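Local coordinates for porin (Pseudomonas aeruginosa, PDB 3T24), which forms a beta-barrel channel in the bacterial outer membrane and probably conducts small carboxylate-bearing solutes, at residues L328-R333 / R354-A359; F298-D303 / R375-R380. All coordinates share one frame; numbering follows the deposited sequence.

Contact 1 (L328-R333 / R354-A359); sequences LTFMTR and RDMDIA. With SO4 (sulfate ion), chain I.
Thr329 to Arg333 pair with Ala359 to Asp355 as antiparallel strands, their axes 4.7 Å apart; Thr329/Ala359, Met331/Asp357 and Arg333/Asp355 are the hydrogen-bonded pairs, Phe330/Ile358 and Thr332/Met356 the non-hydrogen-bonded ones. The backbone oxygen of Asp355 takes two bonds: Thr332 OG1, at 2.8 Å, and Arg333 N reach it from opposite faces of its plane. On the face carrying Arg333, the guanidinium group meets Asp355 in a salt bridge. Its NE lies 2.9 Å from Asp355 OD2, which is met on its anti side, somewhat out of the carboxylate plane, and the two planes are turned 65° apart; NH2 adds a weak second bond to the same oxygen. The backbone N-H of the loop residue Gln300 also bonds to Asp355 OD2. Met331 bends at chi2 and chi3 (-74° and -77°), which carries CE over the centre of the guanidinium, 3.5 Å above its plane, and beside the carboxylate of Asp357. Arg333 NH1 donates to a sulfate oxygen, O1, at 3.0 Å. A water donates to Asp357 OD1 and accepts a weak bond from Arg333 NH2. On the other face, Met356 crosses Phe330 at about a right angle, CG 3.8 Å from Phe330 CE1, with its sulfur in an oblique Met-aromatic contact; Ile358 CG1 lies at the ring edge. The two strands form a hairpin within the barrel wall, flanked by strand 310-319, whose Arg315 also binds the sulfate, and by strand 371-381.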
loop_
_atom_site.group_PDB
_atom_site.type_symbol
_atom_site.label_atom_id
_atom_site.label_comp_id
_atom_site.label_asym_id
_atom_site.label_seq_id
_atom_site.Cartn_x
_atom_site.Cartn_y
_atom_site.Cartn_z
ATOM N N LEU A 328 -18.260 -8.515 -10.715
ATOM C CA LEU A 328 -18.540 -8.780 -9.309
ATOM C C LEU A 328 -17.483 -9.723 -8.753
ATOM O O LEU A 328 -17.294 -10.827 -9.267
ATOM C CB LEU A 328 -19.918 -9.422 -9.151
ATOM C CG LEU A 328 -20.257 -9.953 -7.754
ATOM C CD1 LEU A 328 -20.358 -8.816 -6.737
ATOM C CD2 LEU A 328 -21.529 -10.802 -7.759
ATOM N N THR A 329 -16.796 -9.290 -7.704
ATOM C CA THR A 329 -15.770 -10.113 -7.078
ATOM C C THR A 329 -15.997 -10.276 -5.577
ATOM O O THR A 329 -16.518 -9.380 -4.913
ATOM C CB THR A 329 -14.342 -9.551 -7.316
ATOM O OG1 THR A 329 -14.252 -8.199 -6.839
ATOM C CG2 THR A 329 -13.988 -9.596 -8.786
ATOM N N PHE A 330 -15.607 -11.433 -5.057
ATOM C CA PHE A 330 -15.703 -11.709 -3.639
ATOM C C PHE A 330 -14.318 -12.012 -3.140
ATOM O O PHE A 330 -13.480 -12.534 -3.877
ATOM C CB PHE A 330 -16.610 -12.908 -3.375
ATOM C CG PHE A 330 -16.672 -13.315 -1.924
ATOM C CD1 PHE A 330 -17.478 -12.626 -1.030
ATOM C CD2 PHE A 330 -15.936 -14.392 -1.458
ATOM C CE1 PHE A 330 -17.540 -12.998 0.306
ATOM C CE2 PHE A 330 -15.996 -14.771 -0.128
ATOM C CZ PHE A 330 -16.798 -14.071 0.755
ATOM N N MET A 331 -14.066 -11.673 -1.888
ATOM C CA MET A 331 -12.818 -12.043 -1.254
ATOM C C MET A 331 -13.068 -12.170 0.234
ATOM O O MET A 331 -13.830 -11.397 0.807
ATOM C CB MET A 331 -11.715 -11.009 -1.546
ATOM C CG MET A 331 -10.342 -11.391 -0.970
ATOM S SD MET A 331 -10.175 -11.196 0.832
ATOM C CE MET A 331 -9.972 -9.424 0.961
ATOM N N THR A 332 -12.455 -13.168 0.854
ATOM C CA THR A 332 -12.446 -13.248 2.305
ATOM C C THR A 332 -11.109 -13.788 2.775
ATOM O O THR A 332 -10.480 -14.600 2.099
ATOM C CB THR A 332 -13.607 -14.097 2.873
ATOM O OG1 THR A 332 -13.645 -13.940 4.297
ATOM C CG2 THR A 332 -13.439 -15.577 2.538
ATOM N N ARG A 333 -10.665 -13.313 3.928
ATOM C CA ARG A 333 -9.414 -13.782 4.487
ATOM C C ARG A 333 -9.435 -13.785 6.006
ATOM O O ARG A 333 -10.180 -13.037 6.653
ATOM C CB ARG A 333 -8.242 -12.934 3.987
ATOM C CG ARG A 333 -8.344 -11.485 4.381
ATOM C CD ARG A 333 -7.369 -10.610 3.629
ATOM N NE ARG A 333 -7.693 -9.194 3.807
ATOM C CZ ARG A 333 -7.218 -8.234 3.024
ATOM N NH1 ARG A 333 -6.403 -8.547 2.028
ATOM N NH2 ARG A 333 -7.550 -6.969 3.229
ATOM N N ARG A 354 -10.620 -11.156 10.674
ATOM C CA ARG A 354 -11.286 -11.707 9.508
ATOM C C ARG A 354 -11.761 -10.548 8.641
ATOM O O ARG A 354 -12.351 -9.603 9.162
ATOM C CB ARG A 354 -12.484 -12.574 9.912
ATOM C CG ARG A 354 -13.253 -13.148 8.718
ATOM C CD ARG A 354 -14.490 -13.915 9.169
ATOM N NE ARG A 354 -14.197 -14.845 10.263
ATOM C CZ ARG A 354 -13.846 -16.117 10.095
ATOM N NH1 ARG A 354 -13.746 -16.624 8.869
ATOM N NH2 ARG A 354 -13.596 -16.883 11.153
ATOM N N ASP A 355 -11.514 -10.636 7.333
ATOM C CA ASP A 355 -11.977 -9.625 6.372
ATOM C C ASP A 355 -12.902 -10.223 5.327
ATOM O O ASP A 355 -12.727 -11.372 4.906
ATOM C CB ASP A 355 -10.810 -8.957 5.623
ATOM C CG ASP A 355 -9.890 -8.207 6.533
ATOM O OD1 ASP A 355 -10.238 -8.045 7.731
ATOM O OD2 ASP A 355 -8.818 -7.775 6.047
ATOM N N MET A 356 -13.857 -9.417 4.882
ATOM C CA MET A 356 -14.754 -9.802 3.807
ATOM C C MET A 356 -14.919 -8.607 2.827
ATOM O O MET A 356 -15.373 -7.535 3.215
ATOM C CB MET A 356 -16.088 -10.257 4.410
ATOM C CG MET A 356 -17.002 -11.028 3.472
ATOM S SD MET A 356 -18.267 -10.014 2.670
ATOM C CE MET A 356 -19.373 -9.670 4.037
ATOM N N ASP A 357 -14.512 -8.786 1.574
ATOM C CA ASP A 357 -14.659 -7.743 0.554
ATOM C C ASP A 357 -15.618 -8.137 -0.543
ATOM O O ASP A 357 -15.529 -9.227 -1.094
ATOM C CB ASP A 357 -13.311 -7.394 -0.074
ATOM C CG ASP A 357 -12.376 -6.713 0.909
ATOM O OD1 ASP A 357 -12.686 -6.714 2.119
ATOM O OD2 ASP A 357 -11.335 -6.176 0.471
ATOM N N ILE A 358 -16.541 -7.240 -0.855
ATOM C CA ILE A 358 -17.413 -7.417 -2.005
ATOM C C ILE A 358 -17.312 -6.198 -2.902
ATOM O O ILE A 358 -17.487 -5.074 -2.450
ATOM C CB ILE A 358 -18.873 -7.660 -1.588
ATOM C CG1 ILE A 358 -18.951 -8.886 -0.673
ATOM C CG2 ILE A 358 -19.735 -7.871 -2.811
ATOM C CD1 ILE A 358 -20.376 -9.354 -0.342
ATOM N N ALA A 359 -17.011 -6.421 -4.172
ATOM C CA ALA A 359 -16.788 -5.326 -5.110
ATOM C C ALA A 359 -17.516 -5.543 -6.434
ATOM O O ALA A 359 -17.490 -6.635 -6.999
ATOM C CB ALA A 359 -15.300 -5.137 -5.358
HETATM S S SO4 I . -6.889 -6.412 -1.469
HETATM O O1 SO4 I . -6.656 -6.361 -0.027
HETATM O O2 SO4 I . -8.279 -6.769 -1.742
HETATM O O3 SO4 I . -6.629 -5.088 -2.033
HETATM O O4 SO4 I . -6.008 -7.404 -2.083
HETATM O O HOH W 1 -10.566 -6.024 3.524
#

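Contact 2 (F298-D303 / R375-R380); sequences FIQIGD and RNATMR. With SO4 (sulfate ion), chain D.
Gln300 and Ile301, neighbours in an irregular loop, lay their side chains against Arg375, Ala377 and Met379, the residues of segment 375-380 of strand 371-381 that point toward them. Gln300 has CG anti to its backbone N (chi1 -174°), and its extended chain carries the amide past the Ala377 methyl, with CD 3.5 Å from Ala377 CB. Its oxygen, OE1, comes to 3.4 Å from Arg375 CB, while NE2 donates a weak bond to Arg375 O and a further one to Glu389. Ile301 sends its longer branch forward, and CD1 settles between Ala377 CB (3.6 Å) and Met379 CB (3.7 Å). Met379 bends through chi2 74° and chi3 60° toward the loop, bringing CE to 3.5 Å from Gly302 N. Lacking a side chain, Gly302 lets this methyl approach its backbone closely. Arg380 NH1 bonds to Met379 O and to Asp388, while its NE meets a sulfate oxygen, O4, at 3.2 Å. Arg375 NH2 forms a salt bridge with another bound sulfate. The direct contact is thus mainly apolar, around the methyls of Ile301, Ala377 and Met379, with one weak polar link; further hydrogen bonds, from the backbone N-H groups of Ile301 and Gly302 to Glu353 and from Gln300 to Glu389, tie the loop to the barrel wall.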
loop_
_atom_site.group_PDB
_atom_site.type_symbol
_atom_site.label_atom_id
_atom_site.label_comp_id
_atom_site.label_asym_id
_atom_site.label_seq_id
_atom_site.Cartn_x
_atom_site.Cartn_y
_atom_site.Cartn_z
ATOM N N PHE A 298 -0.392 -8.006 6.142
ATOM C CA PHE A 298 -0.963 -6.700 6.327
ATOM C C PHE A 298 -2.316 -6.724 5.642
ATOM O O PHE A 298 -2.392 -6.948 4.438
ATOM C CB PHE A 298 -0.055 -5.651 5.681
ATOM C CG PHE A 298 -0.726 -4.333 5.444
ATOM C CD1 PHE A 298 -1.087 -3.529 6.510
ATOM C CD2 PHE A 298 -1.002 -3.900 4.149
ATOM C CE1 PHE A 298 -1.708 -2.298 6.298
ATOM C CE2 PHE A 298 -1.607 -2.671 3.924
ATOM C CZ PHE A 298 -1.970 -1.863 5.021
ATOM N N ILE A 299 -3.380 -6.489 6.406
ATOM C CA ILE A 299 -4.742 -6.536 5.866
ATOM C C ILE A 299 -5.565 -5.323 6.304
ATOM O O ILE A 299 -5.011 -4.241 6.490
ATOM C CB ILE A 299 -5.459 -7.873 6.202
ATOM C CG1 ILE A 299 -5.513 -8.122 7.725
ATOM C CG2 ILE A 299 -4.749 -9.010 5.485
ATOM C CD1 ILE A 299 -6.338 -9.367 8.133
ATOM N N GLN A 300 -6.874 -5.481 6.482
ATOM C CA GLN A 300 -7.690 -4.280 6.615
ATOM C C GLN A 300 -7.397 -3.510 7.883
ATOM O O GLN A 300 -7.221 -2.296 7.846
ATOM C CB GLN A 300 -9.191 -4.556 6.476
ATOM C CG GLN A 300 -10.042 -3.277 6.480
ATOM C CD GLN A 300 -11.520 -3.541 6.154
ATOM O OE1 GLN A 300 -11.860 -4.499 5.440
ATOM N NE2 GLN A 300 -12.404 -2.696 6.687
ATOM N N ILE A 301 -7.337 -4.199 9.017
ATOM C CA ILE A 301 -7.154 -3.464 10.266
ATOM C C ILE A 301 -5.747 -3.599 10.809
ATOM O O ILE A 301 -5.114 -2.593 11.121
ATOM C CB ILE A 301 -8.155 -3.872 11.334
ATOM C CG1 ILE A 301 -9.596 -3.589 10.874
ATOM C CG2 ILE A 301 -7.859 -3.122 12.607
ATOM C CD1 ILE A 301 -10.684 -4.115 11.864
ATOM N N GLY A 302 -5.255 -4.836 10.887
ATOM C CA GLY A 302 -3.957 -5.112 11.474
ATOM C C GLY A 302 -2.850 -5.409 10.474
ATOM O O GLY A 302 -3.088 -5.953 9.394
ATOM N N ASP A 303 -1.627 -5.035 10.822
ATOM C CA ASP A 303 -0.486 -5.410 9.995
ATOM C C ASP A 303 0.299 -6.615 10.550
ATOM O O ASP A 303 1.234 -7.110 9.921
ATOM C CB ASP A 303 0.421 -4.209 9.740
ATOM C CG ASP A 303 1.008 -3.643 10.993
ATOM O OD1 ASP A 303 0.883 -4.261 12.075
ATOM O OD2 ASP A 303 1.625 -2.566 10.888
ATOM N N ARG A 375 -15.853 -3.142 2.186
ATOM C CA ARG A 375 -14.792 -3.825 2.929
ATOM C C ARG A 375 -15.185 -3.970 4.395
ATOM O O ARG A 375 -15.355 -2.986 5.119
ATOM C CB ARG A 375 -13.466 -3.070 2.800
ATOM C CG ARG A 375 -12.882 -3.079 1.387
ATOM C CD ARG A 375 -11.622 -2.233 1.269
ATOM N NE ARG A 375 -10.717 -2.787 0.266
ATOM C CZ ARG A 375 -9.684 -3.575 0.556
ATOM N NH1 ARG A 375 -9.421 -3.881 1.822
ATOM N NH2 ARG A 375 -8.903 -4.048 -0.409
ATOM N N ASN A 376 -15.339 -5.213 4.823
ATOM C CA ASN A 376 -15.771 -5.504 6.180
ATOM C C ASN A 376 -14.704 -6.204 7.027
ATOM O O ASN A 376 -14.097 -7.186 6.588
ATOM C CB ASN A 376 -17.018 -6.375 6.144
ATOM C CG ASN A 376 -17.333 -6.951 7.488
ATOM O OD1 ASN A 376 -16.957 -8.084 7.795
ATOM N ND2 ASN A 376 -17.985 -6.158 8.328
ATOM N N ALA A 377 -14.498 -5.731 8.251
ATOM C CA ALA A 377 -13.432 -6.308 9.072
ATOM C C ALA A 377 -13.791 -6.481 10.542
ATOM O O ALA A 377 -14.456 -5.623 11.129
ATOM C CB ALA A 377 -12.148 -5.490 8.934
ATOM N N THR A 378 -13.326 -7.590 11.125
ATOM C CA THR A 378 -13.394 -7.811 12.567
ATOM C C THR A 378 -11.994 -8.085 13.094
ATOM O O THR A 378 -11.281 -8.934 12.553
ATOM C CB THR A 378 -14.287 -9.024 12.911
ATOM O OG1 THR A 378 -15.544 -8.865 12.267
ATOM C CG2 THR A 378 -14.524 -9.107 14.390
ATOM N N MET A 379 -11.601 -7.354 14.133
ATOM C CA MET A 379 -10.303 -7.538 14.777
ATOM C C MET A 379 -10.511 -7.882 16.255
ATOM O O MET A 379 -11.189 -7.143 16.977
ATOM C CB MET A 379 -9.456 -6.263 14.651
ATOM C CG MET A 379 -8.292 -6.128 15.687
ATOM S SD MET A 379 -6.947 -7.242 15.286
ATOM C CE MET A 379 -6.474 -6.679 13.660
ATOM N N ARG A 380 -9.968 -9.007 16.704
ATOM C CA ARG A 380 -10.039 -9.337 18.142
ATOM C C ARG A 380 -8.667 -9.614 18.746
ATOM O O ARG A 380 -7.794 -10.211 18.103
ATOM C CB ARG A 380 -10.974 -10.526 18.411
ATOM C CG ARG A 380 -12.460 -10.310 18.009
ATOM C CD ARG A 380 -13.230 -9.396 18.963
ATOM N NE ARG A 380 -14.628 -9.219 18.547
ATOM C CZ ARG A 380 -15.050 -8.281 17.693
ATOM N NH1 ARG A 380 -14.180 -7.399 17.166
ATOM N NH2 ARG A 380 -16.347 -8.214 17.368
HETATM S S SO4 D . -18.127 -9.527 20.544
HETATM O O1 SO4 D . -18.288 -10.228 21.812
HETATM O O2 SO4 D . -19.422 -9.198 19.959
HETATM O O3 SO4 D . -17.434 -8.273 20.814
HETATM O O4 SO4 D . -17.364 -10.410 19.659
#

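How the contacts relate
The centres of contacts 1 and 2 lie 12 Å apart on the same side of the chain's centre. In sequence, contact 1 is nested inside the span closed by contact 2: loop 298-303 comes first, then 328-333, 354-359 and 375-380. The last three are consecutive neighbouring strands of the barrel wall, and Met356 N to Asn376 O (2.8 Å) and Arg354 O to Thr378 N (3.0 Å) are probable hydrogen bonds joining the two contacts. The loop precedes these strands yet packs across them, with Ile299 against both Arg333 and Asp355. Contact 1 is therefore wall pairing between adjacent strands, whereas contact 2 brings a distant loop onto that wall, consistent with a loop folded into a porin channel.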